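Local coordinates for putative secreted cellulose binding protein (Streptomyces coelicolor, PDB 4OY7) that cleaves glycosidic bonds in cellulose oxidatively through a copper-dependent mechanism, this chain being the catalytic lytic polysaccharide monooxygenase (AA10) domain of a longer secreted protein, at residues A4-L16 with F79-T92. Numbering follows the deposited sequence.
Sequences AMMPGSRTYLCQL and FSAYNAARSDWPRT
R10 runs its whole length across one face of the W89 indole. R10 CB starts beside the rim of the Y82 ring, 4.1 Å from Y82 CD1, and CG passes over W89 CE3. R10 CD then sits above the six-membered ring of W89, 3.8 Å from its centroid and 13° off the normal, a CH-pi contact. Because the chain is extended from CG to NE, the guanidinium reaches the five-membered ring and lies flat on it, planes 10° apart, with R10 CZ 3.4 Å from W89 NE1: a stacked cation-pi pair. R10 NH1 donates to Y82 O (2.8 Å, 162° at the hydrogen), which lies in the guanidinium plane, and also to a water that donates to N83 O. NE forms a salt bridge with D190 of strand 184-193, so the tip's rotation is fixed from several directions. The indole is itself held by its bond from W89 NE1 to A84 O (3.0 Å), while C14 SG, in disulfide with C32, meets its edge at W89 CZ3 (3.6 Å). On the next residue, T11 CG2 makes a CH-pi contact over the centre of one face of the Y82 ring, 3.7 Å from its centroid. At the other end, two waters bridge T92 OG1 to G8, one at G8 N and one at G8 O. This Arg-Trp stack joins helix 10-18 to the loop leading into strand 92-94, within the helix-and-loop region beside the beta-sandwich core of an AA10 lytic polysaccharide monooxygenase.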
loop_
_atom_site.group_PDB
_atom_site.type_symbol
_atom_site.label_atom_id
_atom_site.label_comp_id
_atom_site.label_asym_id
_atom_site.label_seq_id
_atom_site.Cartn_x
_atom_site.Cartn_y
_atom_site.Cartn_z
ATOM N N ALA A 4 -0.839 -0.186 4.298
ATOM C CA ALA A 4 -0.104 -1.305 4.779
ATOM C C ALA A 4 1.224 -0.848 5.407
ATOM O O ALA A 4 1.913 0.030 4.862
ATOM C CB ALA A 4 0.168 -2.288 3.661
ATOM N N MET A 5 1.548 -1.438 6.566
ATOM C CA MET A 5 2.838 -1.203 7.209
ATOM C C MET A 5 3.838 -2.358 7.062
ATOM O O MET A 5 5.052 -2.145 7.093
ATOM C CB MET A 5 2.630 -0.892 8.700
ATOM C CG MET A 5 1.782 0.352 8.954
ATOM S SD MET A 5 1.260 0.480 10.678
ATOM C CE MET A 5 2.878 0.787 11.346
ATOM N N MET A 6 3.335 -3.581 6.894
ATOM C CA MET A 6 4.170 -4.774 6.754
ATOM C C MET A 6 3.387 -5.775 5.902
ATOM O O MET A 6 2.321 -6.213 6.347
ATOM C CB MET A 6 4.427 -5.419 8.126
ATOM C CG MET A 6 5.483 -4.732 8.977
ATOM S SD MET A 6 6.263 -5.792 10.233
ATOM C CE MET A 6 7.011 -7.030 9.194
ATOM N N PRO A 7 3.816 -6.046 4.628
ATOM C CA PRO A 7 4.844 -5.332 3.826
ATOM C C PRO A 7 4.382 -3.914 3.527
ATOM O O PRO A 7 3.255 -3.698 3.055
ATOM C CB PRO A 7 4.908 -6.143 2.523
ATOM C CG PRO A 7 3.563 -6.742 2.404
ATOM C CD PRO A 7 3.154 -7.086 3.821
ATOM N N GLY A 8 5.257 -2.965 3.821
ATOM C CA GLY A 8 4.879 -1.576 3.883
ATOM C C GLY A 8 4.551 -1.026 2.533
ATOM O O GLY A 8 5.147 -1.407 1.535
ATOM N N SER A 9 3.596 -0.107 2.512
ATOM C CA SER A 9 3.158 0.544 1.298
ATOM C C SER A 9 4.202 1.580 0.861
ATOM O O SER A 9 5.138 1.888 1.612
ATOM C CB SER A 9 1.815 1.219 1.551
ATOM O OG SER A 9 1.999 2.415 2.285
ATOM N N ARG A 10 4.061 2.092 -0.360
ATOM C CA ARG A 10 5.037 3.079 -0.877
ATOM C C ARG A 10 5.125 4.323 -0.004
ATOM O O ARG A 10 6.230 4.782 0.336
ATOM C CB ARG A 10 4.699 3.470 -2.306
ATOM C CG ARG A 10 4.962 2.351 -3.293
ATOM C CD ARG A 10 4.619 2.691 -4.735
ATOM N NE ARG A 10 5.128 1.613 -5.571
ATOM C CZ ARG A 10 4.927 1.483 -6.869
ATOM N NH1 ARG A 10 4.197 2.383 -7.523
ATOM N NH2 ARG A 10 5.449 0.440 -7.511
ATOM N N THR A 11 3.977 4.889 0.340
ATOM C CA THR A 11 4.006 6.085 1.177
ATOM C C THR A 11 4.577 5.805 2.577
ATOM O O THR A 11 5.266 6.637 3.153
ATOM C CB THR A 11 2.651 6.778 1.308
ATOM O OG1 THR A 11 1.676 5.867 1.835
ATOM C CG2 THR A 11 2.206 7.370 -0.038
ATOM N N TYR A 12 4.288 4.633 3.126
ATOM C CA TYR A 12 4.775 4.302 4.452
ATOM C C TYR A 12 6.280 4.079 4.446
ATOM O O TYR A 12 6.990 4.635 5.237
ATOM C CB TYR A 12 4.030 3.083 5.019
ATOM C CG TYR A 12 4.491 2.709 6.398
ATOM C CD1 TYR A 12 4.293 3.566 7.480
ATOM C CD2 TYR A 12 5.173 1.513 6.622
ATOM C CE1 TYR A 12 4.716 3.223 8.763
ATOM C CE2 TYR A 12 5.591 1.173 7.895
ATOM C CZ TYR A 12 5.381 2.027 8.955
ATOM O OH TYR A 12 5.836 1.656 10.234
ATOM N N LEU A 13 6.762 3.272 3.515
ATOM C CA LEU A 13 8.209 3.039 3.443
ATOM C C LEU A 13 8.951 4.311 3.091
ATOM O O LEU A 13 10.057 4.512 3.549
ATOM C CB LEU A 13 8.558 1.934 2.467
ATOM C CG LEU A 13 8.088 0.524 2.840
ATOM C CD1 LEU A 13 8.586 -0.511 1.853
ATOM C CD2 LEU A 13 8.497 0.134 4.259
ATOM N N CYS A 14 8.360 5.151 2.255
ATOM C CA CYS A 14 9.048 6.366 1.898
ATOM C C CYS A 14 9.122 7.326 3.085
ATOM O O CYS A 14 10.152 7.985 3.308
ATOM C CB CYS A 14 8.440 7.016 0.668
ATOM S SG CYS A 14 8.961 6.232 -0.895
ATOM N N GLN A 15 8.066 7.382 3.876
ATOM C CA GLN A 15 8.093 8.253 5.034
ATOM C C GLN A 15 9.092 7.738 6.083
ATOM O O GLN A 15 9.751 8.545 6.732
ATOM C CB GLN A 15 6.688 8.495 5.576
ATOM C CG GLN A 15 6.074 7.385 6.402
ATOM C CD GLN A 15 6.397 7.485 7.886
ATOM O OE1 GLN A 15 6.608 8.556 8.414
ATOM N NE2 GLN A 15 6.377 6.350 8.563
ATOM N N LEU A 16 9.233 6.417 6.232
ATOM C CA LEU A 16 10.280 5.867 7.117
ATOM C C LEU A 16 11.654 6.204 6.611
ATOM O O LEU A 16 12.516 6.532 7.396
ATOM C CB LEU A 16 10.204 4.349 7.257
ATOM C CG LEU A 16 9.015 3.802 8.030
ATOM C CD1 LEU A 16 9.101 2.279 7.957
ATOM C CD2 LEU A 16 8.938 4.302 9.473
ATOM N N PHE A 79 -0.997 12.250 -4.364
ATOM C CA PHE A 79 -0.245 10.993 -4.220
ATOM C C PHE A 79 0.117 10.457 -5.585
ATOM O O PHE A 79 0.548 9.311 -5.715
ATOM C CB PHE A 79 -1.089 9.925 -3.491
ATOM C CG PHE A 79 -1.277 10.185 -2.026
ATOM C CD1 PHE A 79 -0.208 10.129 -1.130
ATOM C CD2 PHE A 79 -2.546 10.473 -1.532
ATOM C CE1 PHE A 79 -0.403 10.390 0.223
ATOM C CE2 PHE A 79 -2.745 10.745 -0.195
ATOM C CZ PHE A 79 -1.680 10.695 0.691
ATOM N N SER A 80 0.008 11.300 -6.601
ATOM C CA SER A 80 0.174 10.867 -7.991
ATOM C C SER A 80 1.537 10.222 -8.262
ATOM O O SER A 80 1.623 9.248 -9.023
ATOM C CB SER A 80 -0.088 12.037 -8.953
ATOM O OG SER A 80 -0.025 11.632 -10.317
ATOM N N ALA A 81 2.575 10.741 -7.621
ATOM C CA ALA A 81 3.942 10.226 -7.823
ATOM C C ALA A 81 4.143 8.786 -7.383
ATOM O O ALA A 81 5.052 8.120 -7.874
ATOM C CB ALA A 81 4.985 11.125 -7.147
ATOM N N TYR A 82 3.263 8.305 -6.511
ATOM C CA TYR A 82 3.354 6.972 -5.928
ATOM C C TYR A 82 2.811 5.931 -6.897
ATOM O O TYR A 82 2.929 4.752 -6.644
ATOM C CB TYR A 82 2.708 6.947 -4.513
ATOM C CG TYR A 82 3.456 7.903 -3.613
ATOM C CD1 TYR A 82 4.587 7.498 -2.924
ATOM C CD2 TYR A 82 3.101 9.247 -3.536
ATOM C CE1 TYR A 82 5.312 8.375 -2.150
ATOM C CE2 TYR A 82 3.827 10.135 -2.773
ATOM C CZ TYR A 82 4.946 9.699 -2.077
ATOM O OH TYR A 82 5.726 10.570 -1.335
ATOM N N ASN A 83 2.250 6.361 -8.029
ATOM C CA ASN A 83 2.019 5.456 -9.160
ATOM C C ASN A 83 3.210 5.224 -10.109
ATOM O O ASN A 83 3.109 4.356 -10.983
ATOM C CB ASN A 83 0.809 5.935 -10.014
ATOM C CG ASN A 83 -0.476 5.883 -9.240
ATOM O OD1 ASN A 83 -0.857 4.813 -8.697
ATOM N ND2 ASN A 83 -1.149 7.016 -9.152
ATOM N N ALA A 84 4.313 5.962 -9.961
ATOM C CA ALA A 84 5.444 5.857 -10.895
ATOM C C ALA A 84 5.866 4.411 -11.088
ATOM O O ALA A 84 6.117 3.684 -10.132
ATOM C CB ALA A 84 6.615 6.703 -10.407
ATOM N N ALA A 85 5.913 4.000 -12.347
ATOM C CA ALA A 85 6.232 2.627 -12.707
ATOM C C ALA A 85 7.760 2.475 -12.771
ATOM O O ALA A 85 8.393 2.538 -13.862
ATOM C CB ALA A 85 5.588 2.266 -14.046
ATOM N N ARG A 86 8.335 2.307 -11.580
ATOM C CA ARG A 86 9.780 2.244 -11.368
ATOM C C ARG A 86 10.118 0.981 -10.592
ATOM O O ARG A 86 9.304 0.495 -9.799
ATOM C CB ARG A 86 10.221 3.428 -10.504
ATOM C CG ARG A 86 10.092 4.776 -11.134
ATOM C CD ARG A 86 10.377 5.880 -10.138
ATOM N NE ARG A 86 11.801 5.897 -9.837
ATOM C CZ ARG A 86 12.590 6.955 -9.964
ATOM N NH1 ARG A 86 12.117 8.124 -10.392
ATOM N NH2 ARG A 86 13.869 6.839 -9.647
ATOM N N SER A 87 11.322 0.468 -10.805
ATOM C CA SER A 87 11.765 -0.736 -10.101
ATOM C C SER A 87 12.643 -0.445 -8.885
ATOM O O SER A 87 13.111 -1.387 -8.226
ATOM C CB SER A 87 12.529 -1.621 -11.072
ATOM O OG SER A 87 13.725 -1.011 -11.499
ATOM N N ASP A 88 12.861 0.828 -8.583
ATOM C CA ASP A 88 13.807 1.227 -7.528
ATOM C C ASP A 88 13.115 1.717 -6.238
ATOM O O ASP A 88 13.800 2.229 -5.356
ATOM C CB ASP A 88 14.876 2.222 -8.045
ATOM C CG ASP A 88 14.288 3.522 -8.608
ATOM O OD1 ASP A 88 13.052 3.602 -8.814
ATOM O OD2 ASP A 88 15.073 4.487 -8.775
ATOM N N TRP A 89 11.804 1.539 -6.108
ATOM C CA TRP A 89 11.112 1.831 -4.863
ATOM C C TRP A 89 11.665 0.931 -3.749
ATOM O O TRP A 89 12.237 -0.133 -4.038
ATOM C CB TRP A 89 9.618 1.547 -4.987
ATOM C CG TRP A 89 8.813 2.478 -5.830
ATOM C CD1 TRP A 89 8.391 2.279 -7.124
ATOM C CD2 TRP A 89 8.264 3.741 -5.432
ATOM N NE1 TRP A 89 7.638 3.336 -7.545
ATOM C CE2 TRP A 89 7.562 4.265 -6.543
ATOM C CE3 TRP A 89 8.342 4.505 -4.268
ATOM C CZ2 TRP A 89 6.869 5.494 -6.489
ATOM C CZ3 TRP A 89 7.676 5.715 -4.219
ATOM C CH2 TRP A 89 6.972 6.228 -5.352
ATOM N N PRO A 90 11.544 1.364 -2.486
ATOM C CA PRO A 90 11.885 0.455 -1.405
ATOM C C PRO A 90 11.021 -0.780 -1.461
ATOM O O PRO A 90 9.899 -0.693 -1.888
ATOM C CB PRO A 90 11.551 1.269 -0.142
ATOM C CG PRO A 90 11.520 2.679 -0.574
ATOM C CD PRO A 90 11.040 2.649 -1.990
ATOM N N ARG A 91 11.524 -1.925 -1.023
ATOM C CA ARG A 91 10.720 -3.124 -1.097
ATOM C C ARG A 91 10.993 -4.055 0.068
ATOM O O ARG A 91 12.051 -4.016 0.694
ATOM C CB ARG A 91 10.932 -3.874 -2.411
ATOM C CG ARG A 91 12.295 -4.536 -2.628
ATOM C CD ARG A 91 12.500 -5.034 -4.070
ATOM N NE ARG A 91 12.329 -3.904 -4.980
ATOM C CZ ARG A 91 11.246 -3.662 -5.719
ATOM N NH1 ARG A 91 11.173 -2.527 -6.398
ATOM N NH2 ARG A 91 10.236 -4.523 -5.799
ATOM N N THR A 92 10.028 -4.922 0.296
ATOM C CA THR A 92 10.107 -5.950 1.315
ATOM C C THR A 92 10.481 -7.283 0.669
ATOM O O THR A 92 9.863 -7.706 -0.310
ATOM C CB THR A 92 8.769 -6.089 2.037
ATOM O OG1 THR A 92 8.392 -4.820 2.594
ATOM C CG2 THR A 92 8.869 -7.113 3.190
HETATM O O HOH W 1 6.664 -3.583 0.932
HETATM O O HOH W 2 7.733 -3.782 5.214
HETATM O O HOH W 3 2.844 1.796 -9.981
#